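Local coordinates for microcin B17-processing protein McbD (Escherichia coli str. K-12 substr. MG1655, PDB 6GRH) that is needed to process the inactive microcin B17 precursor into the active peptide antibiotic and belongs to the YcaO cyclodehydratase family, at residues 73-78 with 105-110; 181-186 with 214-219; 220-225 with 325-330; 241-246 with 288-293; 332-337 with 360-365. The protein carries 1 engineered substitution. All coordinates share one frame; numbering follows the deposited sequence. Where two conformers were deposited one is given.

Contact 1. Residues 73-78 with 105-110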
# COMPACT_ATOMS: atom_id res chain seq x y z
N GLN E 73 59.09 -7.54 -4.52
CA GLN E 73 60.10 -6.58 -4.11
C GLN E 73 61.26 -6.67 -5.11
O GLN E 73 61.81 -7.74 -5.30
CB GLN E 73 60.56 -6.91 -2.69
CG GLN E 73 60.91 -5.69 -1.87
CD GLN E 73 61.24 -6.02 -0.44
OE1 GLN E 73 60.35 -6.29 0.36
NE2 GLN E 73 62.50 -5.99 -0.10
N LYS E 74 61.58 -5.55 -5.75
CA LYS E 74 62.60 -5.49 -6.79
C LYS E 74 63.23 -4.11 -6.79
O LYS E 74 62.64 -3.14 -6.31
CB LYS E 74 61.98 -5.72 -8.18
CG LYS E 74 61.23 -7.03 -8.35
CD LYS E 74 60.95 -7.28 -9.83
CE LYS E 74 60.05 -8.49 -10.03
NZ LYS E 74 59.44 -8.49 -11.39
N THR E 75 64.44 -4.02 -7.36
CA THR E 75 65.08 -2.73 -7.61
C THR E 75 64.41 -2.10 -8.82
O THR E 75 63.72 -2.78 -9.60
CB THR E 75 66.59 -2.86 -7.94
OG1 THR E 75 66.74 -3.44 -9.25
CG2 THR E 75 67.33 -3.69 -6.91
N LEU E 76 64.65 -0.80 -9.01
CA LEU E 76 64.07 -0.10 -10.14
C LEU E 76 64.47 -0.76 -11.48
O LEU E 76 63.61 -0.99 -12.32
CB LEU E 76 64.45 1.39 -10.11
CG LEU E 76 63.89 2.24 -8.97
CD1 LEU E 76 64.39 3.67 -9.07
CD2 LEU E 76 62.36 2.23 -8.93
N TYR E 77 65.75 -1.11 -11.63
CA TYR E 77 66.25 -1.70 -12.89
C TYR E 77 65.89 -3.17 -13.11
O TYR E 77 66.02 -3.66 -14.22
CB TYR E 77 67.78 -1.50 -13.04
CG TYR E 77 68.18 -0.10 -13.43
CD1 TYR E 77 68.25 0.92 -12.48
CD2 TYR E 77 68.50 0.21 -14.76
CE1 TYR E 77 68.61 2.20 -12.83
CE2 TYR E 77 68.86 1.50 -15.13
CZ TYR E 77 68.93 2.49 -14.15
OH TYR E 77 69.29 3.78 -14.48
N GLU E 78 65.46 -3.87 -12.07
CA GLU E 78 64.85 -5.22 -12.22
C GLU E 78 63.38 -5.13 -12.66
O GLU E 78 62.85 -6.02 -13.34
CB GLU E 78 64.95 -6.00 -10.91
CG GLU E 78 66.36 -6.50 -10.61
CD GLU E 78 66.67 -6.61 -9.13
OE1 GLU E 78 65.73 -6.65 -8.29
OE2 GLU E 78 67.87 -6.65 -8.81
N THR E 105 69.88 0.64 -5.47
CA THR E 105 70.05 -0.67 -4.83
C THR E 105 68.89 -1.06 -3.91
O THR E 105 68.80 -2.21 -3.50
CB THR E 105 71.38 -0.79 -4.04
OG1 THR E 105 71.38 0.14 -2.96
CG2 THR E 105 72.58 -0.52 -4.95
N HIS E 106 68.01 -0.11 -3.59
CA HIS E 106 66.89 -0.41 -2.70
C HIS E 106 65.86 -1.31 -3.42
O HIS E 106 65.54 -1.10 -4.60
CB HIS E 106 66.23 0.87 -2.21
CG HIS E 106 65.14 0.63 -1.21
ND1 HIS E 106 65.39 0.20 0.07
CD2 HIS E 106 63.79 0.74 -1.32
CE1 HIS E 106 64.24 0.07 0.72
NE2 HIS E 106 63.26 0.38 -0.10
N LYS E 107 65.37 -2.31 -2.70
CA LYS E 107 64.34 -3.21 -3.20
C LYS E 107 62.96 -2.63 -2.86
O LYS E 107 62.49 -2.75 -1.73
CB LYS E 107 64.51 -4.62 -2.62
CG LYS E 107 65.76 -5.34 -3.10
CD LYS E 107 65.72 -6.85 -2.80
CE LYS E 107 66.68 -7.65 -3.69
NZ LYS E 107 66.36 -7.54 -5.16
N PHE E 108 62.33 -1.98 -3.85
CA PHE E 108 60.99 -1.40 -3.68
C PHE E 108 59.88 -2.44 -3.80
O PHE E 108 59.94 -3.35 -4.62
CB PHE E 108 60.72 -0.33 -4.75
CG PHE E 108 61.50 0.92 -4.56
CD1 PHE E 108 62.75 1.08 -5.15
CD2 PHE E 108 61.00 1.95 -3.78
CE1 PHE E 108 63.47 2.25 -4.98
CE2 PHE E 108 61.72 3.12 -3.60
CZ PHE E 108 62.96 3.27 -4.20
N LYS E 109 58.85 -2.27 -2.98
CA LYS E 109 57.62 -3.03 -3.16
C LYS E 109 57.06 -2.64 -4.54
O LYS E 109 57.17 -1.49 -4.95
CB LYS E 109 56.62 -2.73 -2.05
CG LYS E 109 57.08 -3.07 -0.63
CD LYS E 109 57.22 -4.57 -0.45
CE LYS E 109 57.49 -4.95 1.00
NZ LYS E 109 56.24 -5.04 1.81
N THR E 110 56.52 -3.61 -5.27
CA THR E 110 56.09 -3.43 -6.64
C THR E 110 54.57 -3.54 -6.81
O THR E 110 53.88 -4.20 -6.03
CB THR E 110 56.70 -4.52 -7.54
OG1 THR E 110 56.38 -5.81 -6.99
CG2 THR E 110 58.20 -4.37 -7.63
O HOH W 1 66.06 0.29 -6.95

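Contact 2. Residues 181-186 with 214-219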
# COMPACT_ATOMS: atom_id res chain seq x y z
N GLY E 181 51.73 31.14 -12.92
CA GLY E 181 50.68 32.12 -13.10
C GLY E 181 50.12 32.28 -14.52
O GLY E 181 49.36 33.22 -14.75
N LYS E 182 50.45 31.37 -15.43
CA LYS E 182 50.09 31.51 -16.84
C LYS E 182 48.85 30.69 -17.20
O LYS E 182 48.77 29.50 -16.88
CB LYS E 182 51.27 31.10 -17.72
CG LYS E 182 52.38 32.13 -17.77
CD LYS E 182 53.71 31.53 -18.19
CE LYS E 182 54.84 32.47 -17.81
NZ LYS E 182 56.19 31.87 -18.01
N ALA E 183 47.88 31.35 -17.85
CA ALA E 183 46.67 30.72 -18.37
C ALA E 183 46.56 31.03 -19.85
O ALA E 183 47.17 31.98 -20.35
CB ALA E 183 45.46 31.27 -17.64
N ASN E 184 45.79 30.23 -20.58
CA ASN E 184 45.65 30.46 -22.03
C ASN E 184 44.67 31.58 -22.33
O ASN E 184 44.98 32.49 -23.10
CB ASN E 184 45.22 29.18 -22.75
CG ASN E 184 46.17 28.03 -22.48
OD1 ASN E 184 47.37 28.14 -22.71
ND2 ASN E 184 45.63 26.94 -21.94
N THR E 185 43.51 31.54 -21.70
CA THR E 185 42.47 32.51 -21.95
C THR E 185 41.55 32.57 -20.75
O THR E 185 41.55 31.68 -19.90
CB THR E 185 41.65 32.13 -23.21
OG1 THR E 185 41.13 33.30 -23.84
CG2 THR E 185 40.53 31.19 -22.84
N GLU E 186 40.77 33.65 -20.69
CA GLU E 186 39.72 33.82 -19.70
C GLU E 186 38.36 33.66 -20.43
O GLU E 186 38.17 34.19 -21.52
CB GLU E 186 39.81 35.19 -19.03
CG GLU E 186 38.75 35.39 -17.95
CD GLU E 186 38.87 36.69 -17.19
OE1 GLU E 186 39.94 37.34 -17.25
OE2 GLU E 186 37.88 37.03 -16.49
N PHE E 214 39.18 30.47 -16.03
CA PHE E 214 40.37 30.43 -16.83
C PHE E 214 40.54 29.06 -17.49
O PHE E 214 40.33 28.03 -16.86
CB PHE E 214 41.58 30.72 -15.94
CG PHE E 214 41.59 32.09 -15.32
CD1 PHE E 214 41.44 33.23 -16.10
CD2 PHE E 214 41.78 32.25 -13.95
CE1 PHE E 214 41.47 34.50 -15.53
CE2 PHE E 214 41.82 33.52 -13.38
CZ PHE E 214 41.66 34.64 -14.17
N ASP E 215 40.93 29.06 -18.77
CA ASP E 215 41.46 27.87 -19.42
C ASP E 215 42.95 27.78 -19.06
O ASP E 215 43.74 28.60 -19.53
CB ASP E 215 41.26 27.96 -20.94
CG ASP E 215 41.68 26.69 -21.69
OD1 ASP E 215 42.81 26.20 -21.48
OD2 ASP E 215 40.89 26.19 -22.51
N ILE E 216 43.32 26.80 -18.23
CA ILE E 216 44.71 26.60 -17.80
C ILE E 216 45.36 25.36 -18.42
O ILE E 216 46.40 24.93 -17.95
CB ILE E 216 44.84 26.52 -16.25
CG1 ILE E 216 44.01 25.36 -15.68
CG2 ILE E 216 44.43 27.84 -15.61
CD1 ILE E 216 44.52 24.87 -14.34
N THR E 217 44.78 24.80 -19.49
CA THR E 217 45.30 23.60 -20.14
C THR E 217 46.82 23.68 -20.36
O THR E 217 47.29 24.71 -20.80
CB THR E 217 44.66 23.46 -21.51
OG1 THR E 217 43.25 23.69 -21.39
CG2 THR E 217 44.93 22.08 -22.11
N LEU E 218 47.56 22.60 -20.09
CA LEU E 218 48.99 22.55 -20.42
C LEU E 218 49.19 23.09 -21.83
O LEU E 218 48.44 22.70 -22.72
CB LEU E 218 49.53 21.12 -20.40
CG LEU E 218 49.83 20.47 -19.05
CD1 LEU E 218 50.44 19.11 -19.30
CD2 LEU E 218 50.75 21.32 -18.23
N PRO E 219 50.14 24.02 -22.02
CA PRO E 219 50.38 24.62 -23.34
C PRO E 219 50.59 23.61 -24.46
O PRO E 219 51.34 22.64 -24.31
CB PRO E 219 51.63 25.46 -23.12
CG PRO E 219 51.43 25.94 -21.72
CD PRO E 219 50.86 24.77 -20.97

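Contact 3. Residues 220-225 with 325-330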
# COMPACT_ATOMS: atom_id res chain seq x y z
N GLY E 220 49.87 23.81 -25.57
CA GLY E 220 49.98 22.92 -26.72
C GLY E 220 49.17 21.65 -26.62
O GLY E 220 49.03 20.95 -27.60
N ALA E 221 48.61 21.35 -25.44
CA ALA E 221 47.82 20.14 -25.27
C ALA E 221 46.43 20.31 -25.91
O ALA E 221 45.88 21.41 -25.91
CB ALA E 221 47.67 19.78 -23.79
N PRO E 222 45.85 19.20 -26.40
CA PRO E 222 44.42 19.18 -26.77
C PRO E 222 43.50 19.23 -25.58
O PRO E 222 43.93 19.11 -24.42
CB PRO E 222 44.27 17.84 -27.49
CG PRO E 222 45.27 16.97 -26.81
CD PRO E 222 46.46 17.87 -26.58
N GLY E 223 42.21 19.38 -25.86
CA GLY E 223 41.22 19.47 -24.80
C GLY E 223 41.34 20.76 -24.01
O GLY E 223 42.05 21.69 -24.42
N HIS E 224 40.66 20.80 -22.87
CA HIS E 224 40.50 22.02 -22.11
C HIS E 224 40.43 21.70 -20.62
O HIS E 224 39.55 20.94 -20.20
CB HIS E 224 39.24 22.76 -22.56
CG HIS E 224 39.28 23.17 -24.00
ND1 HIS E 224 39.87 24.34 -24.43
CD2 HIS E 224 38.85 22.54 -25.12
CE1 HIS E 224 39.79 24.42 -25.75
NE2 HIS E 224 39.18 23.34 -26.19
N ALA E 225 41.37 22.25 -19.85
CA ALA E 225 41.31 22.21 -18.39
C ALA E 225 40.77 23.55 -17.95
O ALA E 225 41.41 24.57 -18.17
CB ALA E 225 42.68 21.99 -17.80
N THR E 325 43.83 17.65 -31.48
CA THR E 325 45.05 16.89 -31.75
C THR E 325 45.07 15.67 -30.82
O THR E 325 44.22 15.52 -29.94
CB THR E 325 46.33 17.73 -31.52
OG1 THR E 325 46.34 18.19 -30.17
CG2 THR E 325 46.41 18.91 -32.50
N ASN E 326 46.03 14.79 -31.02
CA ASN E 326 46.00 13.50 -30.34
C ASN E 326 46.66 13.66 -28.96
O ASN E 326 47.83 14.03 -28.87
CB ASN E 326 46.69 12.48 -31.24
CG ASN E 326 46.62 11.09 -30.69
OD1 ASN E 326 47.40 10.74 -29.81
ND2 ASN E 326 45.69 10.29 -31.18
N LEU E 327 45.90 13.42 -27.89
CA LEU E 327 46.44 13.63 -26.53
C LEU E 327 47.61 12.69 -26.21
O LEU E 327 48.62 13.12 -25.64
CB LEU E 327 45.34 13.50 -25.48
CG LEU E 327 45.77 13.58 -24.02
CD1 LEU E 327 46.42 14.90 -23.72
CD2 LEU E 327 44.59 13.34 -23.07
N LEU E 328 47.49 11.42 -26.60
CA LEU E 328 48.59 10.45 -26.42
C LEU E 328 49.86 10.85 -27.18
O LEU E 328 50.96 10.69 -26.65
CB LEU E 328 48.16 9.02 -26.81
CG LEU E 328 47.14 8.27 -25.92
CD1 LEU E 328 46.99 6.82 -26.38
CD2 LEU E 328 47.52 8.28 -24.45
N ASN E 329 49.71 11.35 -28.42
CA ASN E 329 50.87 11.85 -29.17
C ASN E 329 51.49 13.04 -28.44
O ASN E 329 52.70 13.09 -28.25
CB ASN E 329 50.51 12.25 -30.62
CG ASN E 329 50.30 11.04 -31.54
OD1 ASN E 329 50.46 9.87 -31.14
ND2 ASN E 329 49.93 11.31 -32.77
N TYR E 330 50.66 13.98 -28.02
CA TYR E 330 51.15 15.14 -27.30
C TYR E 330 51.96 14.72 -26.06
O TYR E 330 53.07 15.17 -25.85
CB TYR E 330 49.98 16.04 -26.90
CG TYR E 330 50.37 17.12 -25.91
CD1 TYR E 330 51.01 18.29 -26.34
CD2 TYR E 330 50.14 16.95 -24.54
CE1 TYR E 330 51.37 19.28 -25.44
CE2 TYR E 330 50.50 17.92 -23.63
CZ TYR E 330 51.11 19.08 -24.08
OH TYR E 330 51.46 20.04 -23.16

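Contact 4. Residues 241-246 with 288-293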
# COMPACT_ATOMS: atom_id res chain seq x y z
N TYR E 241 36.05 31.63 -0.35
CA TYR E 241 36.82 31.20 -1.50
C TYR E 241 36.44 29.77 -1.86
O TYR E 241 36.26 28.94 -0.97
CB TYR E 241 38.34 31.28 -1.22
CG TYR E 241 39.23 30.51 -2.18
CD1 TYR E 241 39.51 31.00 -3.45
CD2 TYR E 241 39.80 29.30 -1.81
CE1 TYR E 241 40.32 30.31 -4.33
CE2 TYR E 241 40.61 28.59 -2.68
CZ TYR E 241 40.87 29.09 -3.96
OH TYR E 241 41.68 28.38 -4.85
N SER E 242 36.35 29.48 -3.15
CA SER E 242 36.24 28.09 -3.59
C SER E 242 36.75 27.96 -5.01
O SER E 242 37.01 28.95 -5.69
CB SER E 242 34.80 27.58 -3.47
OG SER E 242 34.78 26.18 -3.60
N THR E 243 36.92 26.72 -5.45
CA THR E 243 37.47 26.48 -6.77
C THR E 243 36.95 25.18 -7.32
O THR E 243 36.54 24.31 -6.58
CB THR E 243 39.03 26.51 -6.77
OG1 THR E 243 39.53 26.26 -8.09
CG2 THR E 243 39.61 25.48 -5.84
N GLY E 244 36.95 25.08 -8.64
CA GLY E 244 36.61 23.86 -9.34
C GLY E 244 37.50 23.72 -10.55
O GLY E 244 37.96 24.71 -11.13
N LEU E 245 37.74 22.48 -10.94
CA LEU E 245 38.62 22.18 -12.05
C LEU E 245 38.13 20.94 -12.77
O LEU E 245 37.76 19.95 -12.14
CB LEU E 245 40.03 21.93 -11.53
CG LEU E 245 41.10 21.52 -12.54
CD1 LEU E 245 41.36 22.61 -13.56
CD2 LEU E 245 42.37 21.20 -11.78
N SER E 246 38.17 20.98 -14.09
CA SER E 246 37.87 19.81 -14.87
C SER E 246 38.50 19.89 -16.24
O SER E 246 38.63 20.97 -16.80
CB SER E 246 36.36 19.65 -14.97
OG SER E 246 36.04 18.46 -15.66
N ARG E 288 42.42 19.74 5.33
CA ARG E 288 42.83 20.72 6.36
C ARG E 288 43.46 21.95 5.72
O ARG E 288 43.11 23.08 6.04
CB ARG E 288 43.80 20.08 7.39
CG ARG E 288 44.04 20.90 8.66
CD ARG E 288 44.91 20.18 9.70
NE ARG E 288 44.33 18.89 10.06
CZ ARG E 288 44.79 17.67 9.72
NH1 ARG E 288 45.94 17.48 9.05
NH2 ARG E 288 44.10 16.60 10.12
N HIS E 289 44.39 21.73 4.79
CA HIS E 289 45.02 22.84 4.07
C HIS E 289 43.97 23.66 3.29
O HIS E 289 43.95 24.88 3.35
CB HIS E 289 46.12 22.33 3.13
CG HIS E 289 46.72 23.40 2.27
ND1 HIS E 289 47.59 24.35 2.77
CD2 HIS E 289 46.55 23.70 0.96
CE1 HIS E 289 47.94 25.17 1.80
NE2 HIS E 289 47.34 24.80 0.69
N PHE E 290 43.08 22.97 2.58
CA PHE E 290 42.05 23.69 1.81
C PHE E 290 41.18 24.57 2.70
O PHE E 290 40.87 25.70 2.33
CB PHE E 290 41.14 22.74 1.03
CG PHE E 290 40.20 23.44 0.09
CD1 PHE E 290 40.71 24.25 -0.94
CD2 PHE E 290 38.82 23.30 0.21
CE1 PHE E 290 39.86 24.89 -1.83
CE2 PHE E 290 37.97 23.94 -0.69
CZ PHE E 290 38.48 24.74 -1.70
N MET E 291 40.79 24.05 3.87
CA MET E 291 39.99 24.82 4.84
C MET E 291 40.69 26.08 5.31
O MET E 291 40.05 27.12 5.43
CB MET E 291 39.58 23.98 6.05
CG MET E 291 38.59 24.70 6.96
SD MET E 291 37.86 23.71 8.29
CE MET E 291 37.25 22.30 7.38
N SER E 292 42.00 26.01 5.55
CA SER E 292 42.78 27.20 5.95
C SER E 292 42.94 28.22 4.80
O SER E 292 43.29 29.37 5.05
CB SER E 292 44.14 26.80 6.49
OG SER E 292 45.04 26.52 5.43
N CYS E 293 42.71 27.79 3.56
CA CYS E 293 42.67 28.70 2.38
C CYS E 293 41.30 29.36 2.12
O CYS E 293 41.17 30.14 1.15
CB CYS E 293 43.10 27.93 1.12
SG CYS E 293 44.81 27.37 1.15

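Contact 5. Residues 332-337 with 360-365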
# COMPACT_ATOMS: atom_id res chain seq x y z
N GLN E 332 53.35 11.79 -25.32
CA GLN E 332 54.53 11.01 -25.68
C GLN E 332 55.69 11.88 -26.16
O GLN E 332 56.84 11.51 -25.94
CB GLN E 332 54.22 9.94 -26.73
CG GLN E 332 55.33 8.91 -26.86
CD GLN E 332 54.96 7.73 -27.73
OE1 GLN E 332 53.99 7.78 -28.50
NE2 GLN E 332 55.75 6.66 -27.63
N GLN E 333 55.39 13.01 -26.79
CA GLN E 333 56.41 13.98 -27.23
C GLN E 333 57.14 14.58 -26.04
O GLN E 333 58.34 14.84 -26.11
CB GLN E 333 55.80 15.10 -28.10
CG GLN E 333 55.55 14.70 -29.54
N ILE E 334 56.43 14.78 -24.93
CA ILE E 334 57.04 15.24 -23.70
C ILE E 334 57.84 14.11 -23.05
O ILE E 334 58.96 14.33 -22.63
CB ILE E 334 55.98 15.83 -22.73
CG1 ILE E 334 55.31 17.06 -23.37
CG2 ILE E 334 56.61 16.19 -21.37
CD1 ILE E 334 53.97 17.45 -22.77
N SER E 335 57.27 12.90 -22.96
CA SER E 335 57.96 11.76 -22.32
C SER E 335 57.33 10.42 -22.65
O SER E 335 56.11 10.29 -22.58
CB SER E 335 57.92 11.92 -20.79
OG SER E 335 58.48 10.78 -20.15
N ASP E 336 58.17 9.42 -22.94
CA ASP E 336 57.72 8.03 -23.12
C ASP E 336 57.40 7.33 -21.78
O ASP E 336 56.81 6.26 -21.79
CB ASP E 336 58.77 7.19 -23.87
CG ASP E 336 59.04 7.71 -25.30
OD1 ASP E 336 58.16 8.39 -25.85
OD2 ASP E 336 60.13 7.45 -25.87
N ASN E 337 57.81 7.95 -20.66
CA ASN E 337 57.73 7.34 -19.33
C ASN E 337 56.44 7.72 -18.61
O ASN E 337 56.45 8.43 -17.60
CB ASN E 337 58.94 7.77 -18.49
CG ASN E 337 60.24 7.24 -19.05
OD1 ASN E 337 60.32 6.07 -19.43
ND2 ASN E 337 61.27 8.09 -19.10
N PRO E 360 57.22 9.83 -13.71
CA PRO E 360 58.32 10.57 -13.05
C PRO E 360 58.88 11.75 -13.85
O PRO E 360 59.71 12.49 -13.33
CB PRO E 360 59.40 9.50 -12.85
CG PRO E 360 59.18 8.56 -14.00
CD PRO E 360 57.68 8.51 -14.20
N ASP E 361 58.46 11.90 -15.11
CA ASP E 361 58.77 13.09 -15.92
C ASP E 361 57.78 14.25 -15.79
O ASP E 361 57.99 15.32 -16.38
CB ASP E 361 58.93 12.67 -17.38
CG ASP E 361 60.22 11.91 -17.62
OD1 ASP E 361 61.24 12.22 -16.95
OD2 ASP E 361 60.24 10.99 -18.47
N PHE E 362 56.72 14.04 -15.01
CA PHE E 362 55.78 15.08 -14.66
C PHE E 362 55.77 15.13 -13.13
O PHE E 362 56.49 14.36 -12.46
CB PHE E 362 54.38 14.70 -15.18
CG PHE E 362 54.22 14.78 -16.69
CD1 PHE E 362 54.71 13.79 -17.51
CD2 PHE E 362 53.52 15.83 -17.26
CE1 PHE E 362 54.55 13.84 -18.89
CE2 PHE E 362 53.36 15.90 -18.65
CZ PHE E 362 53.86 14.90 -19.46
N PHE E 363 54.96 16.02 -12.55
CA PHE E 363 54.80 16.01 -11.09
C PHE E 363 54.20 14.69 -10.59
O PHE E 363 53.20 14.22 -11.10
CB PHE E 363 53.97 17.20 -10.63
CG PHE E 363 54.65 18.51 -10.86
CD1 PHE E 363 55.65 18.94 -10.00
CD2 PHE E 363 54.32 19.28 -11.96
CE1 PHE E 363 56.28 20.14 -10.21
CE2 PHE E 363 54.95 20.48 -12.18
CZ PHE E 363 55.94 20.92 -11.32
N LEU E 364 54.87 14.07 -9.61
CA LEU E 364 54.38 12.79 -9.05
C LEU E 364 53.18 12.97 -8.11
O LEU E 364 52.41 12.05 -7.91
CB LEU E 364 55.51 12.02 -8.35
CG LEU E 364 56.42 11.24 -9.31
CD1 LEU E 364 57.64 10.71 -8.59
CD2 LEU E 364 55.71 10.10 -10.00
N HIS E 365 53.05 14.15 -7.53
CA HIS E 365 51.90 14.47 -6.71
C HIS E 365 51.73 15.99 -6.69
O HIS E 365 52.54 16.69 -7.29
CB HIS E 365 52.09 13.89 -5.30
CG HIS E 365 53.29 14.42 -4.59
ND1 HIS E 365 53.32 15.68 -4.03
CD2 HIS E 365 54.47 13.84 -4.29
CE1 HIS E 365 54.49 15.86 -3.44
NE2 HIS E 365 55.20 14.76 -3.57

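Contact 1. Residues 73-78 with 105-110
Lys74 pairs with Phe108 in an antiparallel sheet, where the short strand 73-74 joins the start of strand 108-115 and then turns directly into a helix opened by a capping box. The backbone bonds of this hydrogen-bonded pair are unequal: Lys74 N reaches Phe108 O at 3.0 Å and nearly straight, whereas the return bond from Phe108 N to Lys74 O is weak because it is bent to 126°. Three CA-H...O contacts, donated by Gln73, Thr75 and Lys107, accompany the pairing, and a water bridges Leu76 N and His106 O.

Charged and polar groups meet around the helix start. Glu78 OE1 receives the N-H of Thr75 from above the carboxylate plane, while Thr75 OG1 accepts from Glu78 N, which closes the box. The same OE1 forms a salt bridge with Lys107 NZ at 3.3 Å, the lysine chain bending at its last torsion (chi4 -62°) to bring its ammonium there. Lys74, on the same face of the sheet as Phe108, extends its own ammonium to Glu123.

Apolar packing centres on the Phe108 ring. Leu76 brings CG and CD2 against its CD1-CE1 side, with Leu76 CD2 4.0 Å from Phe108 CD1. His106 lies over one face of this ring, its CD2 over the centre and 3.7 Å above the ring plane, and Phe92 and Phe142 also meet it. On the Gln73 and Lys109 face, the extended glutamine lies across the lysine chain, and Gln73 OE1 comes to 3.2 Å from Lys109 CE.

Contact 2. Residues 181-186 with 214-219
An Asx turn at the end of strand 210-215 is gripped here by Asn184, which sits in the break of the neighbouring antiparallel strand 182-187. The turn is made within 214-219: Asp215 OD1 accepts from Thr217 N and from Thr217 OG1, the backbone donor on the anti side of the carboxylate and the hydroxyl on the syn side. From the other segment Asn184 ND2 adds a third bond to the same oxygen, 3.0 Å long, coming from above the carboxylate plane, with the amide and carboxylate planes 66° apart.

The second N-H of Asn184 ND2 goes to Thr217 O at 3.0 Å, in the carbonyl plane on a lone pair. Both acceptors lie close to the plane of the amide, so the two bonds fix its rotation. The other oxygen of the Asp215 carboxylate, OD2, bonds to His224 ND1.

Two backbone bonds join the segments next to this amide: Asn184 N reaches Asp215 O at 2.8 Å, and Asp215 N reaches Thr185 O at 2.9 Å. Thr185 N, by contrast, is buried without a partner. On the face of Glu186 and Phe214, the aliphatic part of the glutamate lies against the CD1-CE1 side of the ring, and Glu186 OE1, which is salt-bridged to Arg212, meets the ring edge 3.7 Å from Phe214 CE1. Ala183 CB packs on Ile216 CG2 at 4.1 Å. The whole is an Asx turn where strand 210-215 ends, held by an asparagine at the interruption of the adjacent antiparallel strand.

Contact 3. Residues 220-225 with 325-330
Ala221 and Pro222 form the tight part of this contact, pressed against the first turn of helix 327-334 without any hydrogen bond between the segments. The first torsion of Tyr330 (chi1 168°) swings its ring away from the residue's own N and lays it against the loop. Ala221 CA sits over the centre of one ring face, 3.6 Å from the centroid and 9° off the normal, a CH-pi contact, and Ala221 CB lies over the same face, 3.4 Å from Tyr330 CE2. The ring is held at its far end as well, because Tyr330 OH bonds to Pro219 O.

Pro222 lies against both Thr325 and the first helical residue, Leu327. Its CG packs on Leu327 CB at 3.7 Å, its CD lies 4.0 Å from Tyr330 CB, and its CB comes to 3.4 Å from Thr325 OG1, a hydroxyl engaged with Thr322 O.

Gly220 and Thr325 are exposed yet still touch across the contact. The loose, solvent side is that of Asn326 and Asn329, whose side chains stay clear of 220-225; Asn326 OD1 accepts from Asn329 N at 2.8 Å. The result is an N-capped helix whose first turn packs on a proline-containing loop between two sheet strands, 210-215 and 224-231.

Contact 4. Residues 241-246 with 288-293
Strand 241-246 and helix 288-292 run at 128° to each other, with their axes 10.1 Å apart at closest approach. The backbones come nearest where the strand begins and the helix has just ended, at Tyr241 and Cys293, whose CA atoms are 7.5 Å apart; beyond Thr243 the strand has left the helix.

Side chains bridge the gap. Phe290, its ring carried trans to N (chi1 -172°), reaches from the helix to the strand and touches mainly through one ring carbon: Phe290 CE1 lies 3.9 Å from Tyr241 CE2 and 4.1 Å from Thr243 CG2. The phenylalanine and tyrosine side chains cross at about a right angle. Ser242 OG lies near the plane of the Phe290 ring, at its edge, 4.4 Å from Phe290 CZ. Cys293 O also approaches the tyrosine, coming to 3.4 Å from Tyr241 CD2.

The polar ends look elsewhere. Tyr241 OH bonds to Pro394 O in the C-terminal tail, Thr243 OG1 to Thr228 O on the adjacent strand, and Cys293 O to Ser298 OG. With no hydrogen bond passing between the two segments, the helix is joined to this strand, outermost in the sheet within the chain, by buried van der Waals contact, while Tyr241 OH, Thr243 OG1 and Cys293 O find partners in surrounding parts of the fold.

Contact 5. Residues 332-337 with 360-365
The chain leaves helix 327-334 at Ser335, comes closest to the loop after strand 350-358 at Asp361, with the two CA atoms 6.6 Å apart, and makes no backbone pairing with it. The exit is shaped as an ST turn: Ser335 OG accepts from Asn337 N at 3.0 Å, and the side chains of both residues point toward the loop.

They converge on one oxygen, Asp361 OD2. Asn337 ND2 bonds to it at 3.1 Å, on the syn side of the carboxylate and 22° out of its plane. OD2 itself lies close to the plane of the amide, and the amide and carboxylate planes are 40° apart. Ser335 OG, the acceptor of the turn, is also placed as a donor to Asp361 OD2, with its first torsion (chi1 176°) directing it there, although the modelled separation of 2.4 Å between these two oxygens is doubtfully short. Helix exit and loop thus meet at a single carboxylate oxygen. Asp361 OD1 has a long, weak ion pair with Lys377.

Beside this polar cluster lies an apolar one. Phe362 turns its ring toward the last turn of the helix and crosses Ile334 at about a right angle; its other surroundings include Phe168, met edge-to-face, and Gln172, both from helix 157-180. Pro360 and Asn337 both pack against helix 82-95, and Pro360 CD approaches Asn337 O at 3.6 Å. The closest apolar approach is between Ile334 CG2 and Phe362 CZ, at 3.6 Å.

How the contacts relate
Contacts 2, 3 and 4 share the mixed five-stranded sheet, in which strands 210-215, 224-231 and 241-248 are successive neighbours. Contacts 2 and 3 are coupled directly: Thr217 OG1 lies 2.8 Å from Ala225 N, a probable hydrogen bond. Contact 4 joins contact 2 more lightly, where Ile216 CD1 packs on Leu245 CD1 at 4.0 Å. Contacts 3 and 5 use the two ends of helix 327-334, their centres 14 Å apart. Contact 1 belongs to the other large sheet; its centre lies 37 Å from that of contact 4, on the opposite side of the chain's centre, but about 20 Å from that of contact 5, with helix 82-95 touching both contacts 1 and 5.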